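Local coordinates for protein 3-hydroxyacyl-CoA dehydrogenase type-2 (Mycobacterium avium, PDB 3PPI) that probably oxidises the hydroxyl group of 3-hydroxyacyl-CoA thioesters to a ketone with a nicotinamide cofactor, as a short-chain dehydrogenase/reductase, at residues E29-I34 with D53-V58; D250-A255 with M270-A275. All coordinates share one frame; numbering follows the deposited sequence.

Contact 1: E29-I34 with D53-V58; sequences EGASAI and DGLGVV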
loop_
_atom_site.group_PDB
_atom_site.type_symbol
_atom_site.label_atom_id
_atom_site.label_comp_id
_atom_site.label_asym_id
_atom_site.label_seq_id
_atom_site.Cartn_x
_atom_site.Cartn_y
_atom_site.Cartn_z
ATOM N N GLU A 29 21.945 -27.135 5.313
ATOM C CA GLU A 29 23.102 -28.026 5.436
ATOM C C GLU A 29 24.396 -27.278 5.096
ATOM O O GLU A 29 24.514 -26.652 4.045
ATOM C CB GLU A 29 22.941 -29.272 4.550
ATOM N N GLY A 30 25.331 -27.291 6.031
ATOM C CA GLY A 30 26.647 -26.681 5.833
ATOM C C GLY A 30 26.658 -25.160 5.901
ATOM O O GLY A 30 27.690 -24.544 5.688
ATOM N N ALA A 31 25.527 -24.556 6.232
ATOM C CA ALA A 31 25.388 -23.095 6.148
ATOM C C ALA A 31 25.444 -22.414 7.515
ATOM O O ALA A 31 25.251 -23.049 8.561
ATOM C CB ALA A 31 24.088 -22.734 5.437
ATOM N N SER A 32 25.711 -21.110 7.481
ATOM C CA SER A 32 25.692 -20.271 8.669
ATOM C C SER A 32 24.903 -18.984 8.433
ATOM O O SER A 32 24.621 -18.600 7.285
ATOM C CB SER A 32 27.111 -19.941 9.121
ATOM O OG SER A 32 27.836 -19.320 8.077
ATOM N N ALA A 33 24.570 -18.330 9.542
ATOM C CA ALA A 33 23.725 -17.149 9.556
ATOM C C ALA A 33 24.252 -16.153 10.585
ATOM O O ALA A 33 24.898 -16.542 11.569
ATOM C CB ALA A 33 22.316 -17.540 9.895
ATOM N N ILE A 34 23.988 -14.874 10.345
ATOM C CA ILE A 34 24.257 -13.802 11.317
ATOM C C ILE A 34 22.920 -13.188 11.722
ATOM O O ILE A 34 22.091 -12.868 10.861
ATOM C CB ILE A 34 25.144 -12.680 10.709
ATOM C CG1 ILE A 34 26.570 -13.167 10.465
ATOM C CG2 ILE A 34 25.190 -11.444 11.632
ATOM C CD1 ILE A 34 27.317 -12.305 9.457
ATOM N N ASP A 53 17.385 -25.378 13.936
ATOM C CA ASP A 53 17.154 -25.872 12.568
ATOM C C ASP A 53 18.411 -26.335 11.834
ATOM O O ASP A 53 18.326 -26.739 10.668
ATOM C CB ASP A 53 16.464 -24.808 11.716
ATOM C CG ASP A 53 15.010 -24.606 12.093
ATOM O OD1 ASP A 53 14.485 -25.397 12.905
ATOM O OD2 ASP A 53 14.397 -23.641 11.577
ATOM N N GLY A 54 19.565 -26.239 12.478
ATOM C CA GLY A 54 20.792 -26.814 11.932
ATOM C C GLY A 54 21.815 -25.821 11.412
ATOM O O GLY A 54 22.862 -26.230 10.927
ATOM N N LEU A 55 21.530 -24.520 11.507
ATOM C CA LEU A 55 22.496 -23.492 11.064
ATOM C C LEU A 55 23.542 -23.198 12.138
ATOM O O LEU A 55 23.253 -23.262 13.325
ATOM C CB LEU A 55 21.784 -22.179 10.702
ATOM C CG LEU A 55 21.069 -22.158 9.350
ATOM C CD1 LEU A 55 20.099 -20.979 9.278
ATOM C CD2 LEU A 55 22.077 -22.109 8.203
ATOM N N GLY A 56 24.758 -22.881 11.708
ATOM C CA GLY A 56 25.728 -22.220 12.578
ATOM C C GLY A 56 25.273 -20.770 12.632
ATOM O O GLY A 56 24.858 -20.228 11.608
ATOM N N VAL A 57 25.319 -20.147 13.811
ATOM C CA VAL A 57 24.792 -18.796 13.991
ATOM C C VAL A 57 25.757 -17.865 14.715
ATOM O O VAL A 57 26.357 -18.231 15.736
ATOM C CB VAL A 57 23.466 -18.815 14.760
ATOM C CG1 VAL A 57 22.880 -17.411 14.834
ATOM C CG2 VAL A 57 22.469 -19.744 14.084
ATOM N N VAL A 58 25.915 -16.659 14.173
ATOM C CA VAL A 58 26.662 -15.613 14.837
ATOM C C VAL A 58 25.677 -14.663 15.491
ATOM O O VAL A 58 24.771 -14.142 14.838
ATOM C CB VAL A 58 27.556 -14.864 13.867
ATOM C CG1 VAL A 58 28.122 -13.590 14.522
ATOM C CG2 VAL A 58 28.666 -15.783 13.395
HETATM O O HOH W 1 25.294 -25.702 9.206
#

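Contact 2: D250-A255 with M270-A275; sequences DEFADA and MRLDGA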
loop_
_atom_site.group_PDB
_atom_site.type_symbol
_atom_site.label_atom_id
_atom_site.label_comp_id
_atom_site.label_asym_id
_atom_site.label_seq_id
_atom_site.Cartn_x
_atom_site.Cartn_y
_atom_site.Cartn_z
ATOM N N ASP A 250 9.164 -15.868 19.621
ATOM C CA ASP A 250 9.125 -17.130 18.855
ATOM C C ASP A 250 8.284 -17.019 17.581
ATOM O O ASP A 250 8.607 -17.662 16.571
ATOM C CB ASP A 250 8.610 -18.300 19.688
ATOM C CG ASP A 250 9.657 -18.839 20.655
ATOM O OD1 ASP A 250 10.859 -18.526 20.515
ATOM O OD2 ASP A 250 9.276 -19.602 21.542
ATOM N N GLU A 251 7.204 -16.237 17.630
ATOM C CA GLU A 251 6.388 -15.988 16.407
ATOM C C GLU A 251 7.169 -15.226 15.354
ATOM O O GLU A 251 7.060 -15.516 14.150
ATOM C CB GLU A 251 5.058 -15.306 16.753
ATOM C CG GLU A 251 4.078 -16.296 17.439
ATOM C CD GLU A 251 2.984 -15.635 18.284
ATOM O OE1 GLU A 251 3.102 -14.452 18.679
ATOM O OE2 GLU A 251 1.990 -16.330 18.562
ATOM N N PHE A 252 7.961 -14.252 15.796
ATOM C CA PHE A 252 8.843 -13.520 14.899
ATOM C C PHE A 252 9.875 -14.469 14.281
ATOM O O PHE A 252 10.119 -14.432 13.077
ATOM C CB PHE A 252 9.559 -12.397 15.664
ATOM C CG PHE A 252 10.528 -11.624 14.823
ATOM C CD1 PHE A 252 10.131 -10.501 14.139
ATOM C CD2 PHE A 252 11.847 -12.043 14.702
ATOM C CE1 PHE A 252 11.030 -9.794 13.348
ATOM C CE2 PHE A 252 12.737 -11.348 13.916
ATOM C CZ PHE A 252 12.333 -10.211 13.253
ATOM N N ALA A 253 10.509 -15.273 15.135
ATOM C CA ALA A 253 11.518 -16.232 14.704
ATOM C C ALA A 253 10.950 -17.197 13.674
ATOM O O ALA A 253 11.636 -17.560 12.715
ATOM C CB ALA A 253 12.077 -17.013 15.911
ATOM N N ASP A 254 9.695 -17.594 13.863
ATOM C CA ASP A 254 9.038 -18.528 12.947
ATOM C C ASP A 254 8.817 -17.880 11.569
ATOM O O ASP A 254 8.996 -18.526 10.548
ATOM C CB ASP A 254 7.707 -18.994 13.547
ATOM C CG ASP A 254 7.016 -20.039 12.705
ATOM O OD1 ASP A 254 7.546 -21.166 12.603
ATOM O OD2 ASP A 254 5.930 -19.748 12.178
ATOM N N ALA A 255 8.424 -16.609 11.549
ATOM C CA ALA A 255 8.289 -15.851 10.316
ATOM C C ALA A 255 9.633 -15.683 9.618
ATOM O O ALA A 255 9.736 -15.855 8.401
ATOM C CB ALA A 255 7.658 -14.484 10.601
ATOM N N MET A 270 6.319 -8.579 5.154
ATOM C CA MET A 270 5.322 -9.355 5.888
ATOM C C MET A 270 4.953 -8.643 7.185
ATOM O O MET A 270 5.784 -8.526 8.097
ATOM C CB MET A 270 5.876 -10.734 6.247
ATOM C CG MET A 270 4.903 -11.568 7.061
ATOM S SD MET A 270 5.639 -12.984 7.918
ATOM C CE MET A 270 6.156 -13.992 6.568
ATOM N N ARG A 271 3.708 -8.186 7.280
ATOM C CA ARG A 271 3.182 -7.651 8.540
ATOM C C ARG A 271 2.939 -8.787 9.521
ATOM O O ARG A 271 2.272 -9.768 9.178
ATOM C CB ARG A 271 1.868 -6.883 8.323
ATOM C CG ARG A 271 1.953 -5.662 7.402
ATOM C CD ARG A 271 0.611 -4.911 7.315
ATOM N NE ARG A 271 0.232 -4.368 8.627
ATOM C CZ ARG A 271 0.021 -3.088 8.924
ATOM N NH1 ARG A 271 0.056 -2.142 8.001
ATOM N NH2 ARG A 271 -0.289 -2.752 10.177
ATOM N N LEU A 272 3.467 -8.650 10.731
ATOM C CA LEU A 272 3.330 -9.681 11.781
ATOM C C LEU A 272 2.824 -8.973 13.038
ATOM O O LEU A 272 3.615 -8.474 13.837
ATOM C CB LEU A 272 4.679 -10.349 12.032
ATOM C CG LEU A 272 4.707 -11.548 12.968
ATOM C CD1 LEU A 272 3.940 -12.698 12.334
ATOM C CD2 LEU A 272 6.159 -11.951 13.319
ATOM N N ASP A 273 1.505 -8.850 13.153
ATOM C CA ASP A 273 0.913 -7.824 14.009
ATOM C C ASP A 273 -0.483 -8.100 14.611
ATOM O O ASP A 273 -1.092 -7.188 15.182
ATOM C CB ASP A 273 0.883 -6.499 13.233
ATOM C CG ASP A 273 -0.016 -6.539 11.984
ATOM O OD1 ASP A 273 -0.842 -7.475 11.791
ATOM O OD2 ASP A 273 0.099 -5.588 11.183
ATOM N N GLY A 274 -0.981 -9.335 14.528
ATOM C CA GLY A 274 -2.295 -9.653 15.113
ATOM C C GLY A 274 -3.443 -8.852 14.508
ATOM O O GLY A 274 -4.469 -8.674 15.138
ATOM N N ALA A 275 -3.258 -8.410 13.269
ATOM C CA ALA A 275 -4.162 -7.491 12.529
ATOM C C ALA A 275 -4.232 -6.057 13.108
ATOM O O ALA A 275 -5.133 -5.290 12.757
ATOM C CB ALA A 275 -5.555 -8.084 12.351
#

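Contact 1: E29-I34 with D53-V58
A31 is the first residue of 29-34 to meet the other segment, and it does so with both backbone and side chain. Its carbonyl O takes the N-H of G56, N to O 3.2 Å. Water 1 donates to the same A31 O at 2.7 Å and also to G54 O, so it ties the strand to the turn that ends helix 41-52. That turn is a Schellman motif, with G54 at positive phi. The methyl of A31 is pressed by L55, CB to CD2 3.5 Å, tighter than a usual carbon contact. L55 reaches it because CG stands anti to its own carbonyl carbon (chi1 -77°), and its two methyls are shared out: CD2 goes to A31, CD1 to A33.

S32 faces G56, and its CA lies against G56 O as a CA-H...O contact. Its hydroxyl turns to A98 O in helix 88-98. The pairs S32-G56, A33-V57 and I34-V58 are parallel bridges in the first beta-alpha-beta unit of a Rossmann-type fold, with helix 41-52 as the crossover.

A33 is gripped through both its backbone polar atoms. Its N donates to G56 O at 2.8 Å, and its O accepts from V58 N, with an N-H...O angle of 166°. On the face of A33 and V57, L50 of helix 41-52 packs against A33, L55 and V57.

I34 lies beside V58 on the other face, both side chains pointing the same way. With CG1 of I34 beside the backbone N (chi1 -69°), that branch is the one that meets CB of V58, at 3.9 Å. I34 also touches I95, and both residues meet A98, so helix 88-98 covers this face.

Contact 2: D250-A255 with M270-A275
Helix 250-255 runs nearly antiparallel to strand 270-272, at 164° between their directions. Their axes come within 10.3 Å. The nearest CA atoms are those of F252 and L272, 7.4 Å apart. No hydrogen bond joins the two segments; side chains of the strand press on the helix, partly on its backbone.

L272 makes most of the contact. Its CG is anti to the backbone N (chi1 -173°), and the branch CD2 reaches the helix. CD2 lies 3.5 Å from CA of F252 and 3.8 Å from O of E251. It also touches CB of A255 and meets the F252 ring obliquely. M270, two residues before L272, meets the same methyl of A255, SD to CB 3.7 Å; its chain is extended through chi2 and bends at chi3.

This is helix-on-sheet packing in a Rossmann-type fold: helix 249-261 lies against the last strand, 269-272, and against I215 of the adjacent strand. F252 also packs on L42 and T46 of helix 41-52.

R271, in the strand, grips D273 just after it side-on. NE and NH2 both donate to OD2, NE at 2.8 Å, with the acceptor 4° out of the guanidinium plane. NH1 of R271 pairs with E179. A second subunit closes over the contact: ND2 of its N262 donates hydrogen bonds to D254 OD2 and E251 O, and its E268 accepts from the N of R271.

In the fold
Contact 1 and contact 2 belong to the same seven-stranded parallel sheet. Contact 1 joins strands 31-36 and 56-61 edge to edge; contact 2 sets helix 249-261 on strand 269-272, the outermost strand at one border within this chain. Their centres are 21 Å apart and their nearest atoms about 7 Å, without touching. Helix 41-52 links them: L50 packs on contact 1, while L42 and T46 meet F252 of contact 2. The glycine-rich G38, G40 and G43 lie near both, probably a nucleotide-binding turn as in relatives. The side chains of V57 and F252 each lie about 9 Å from a bound magnesium ion. One magnesium site includes G37 and G40.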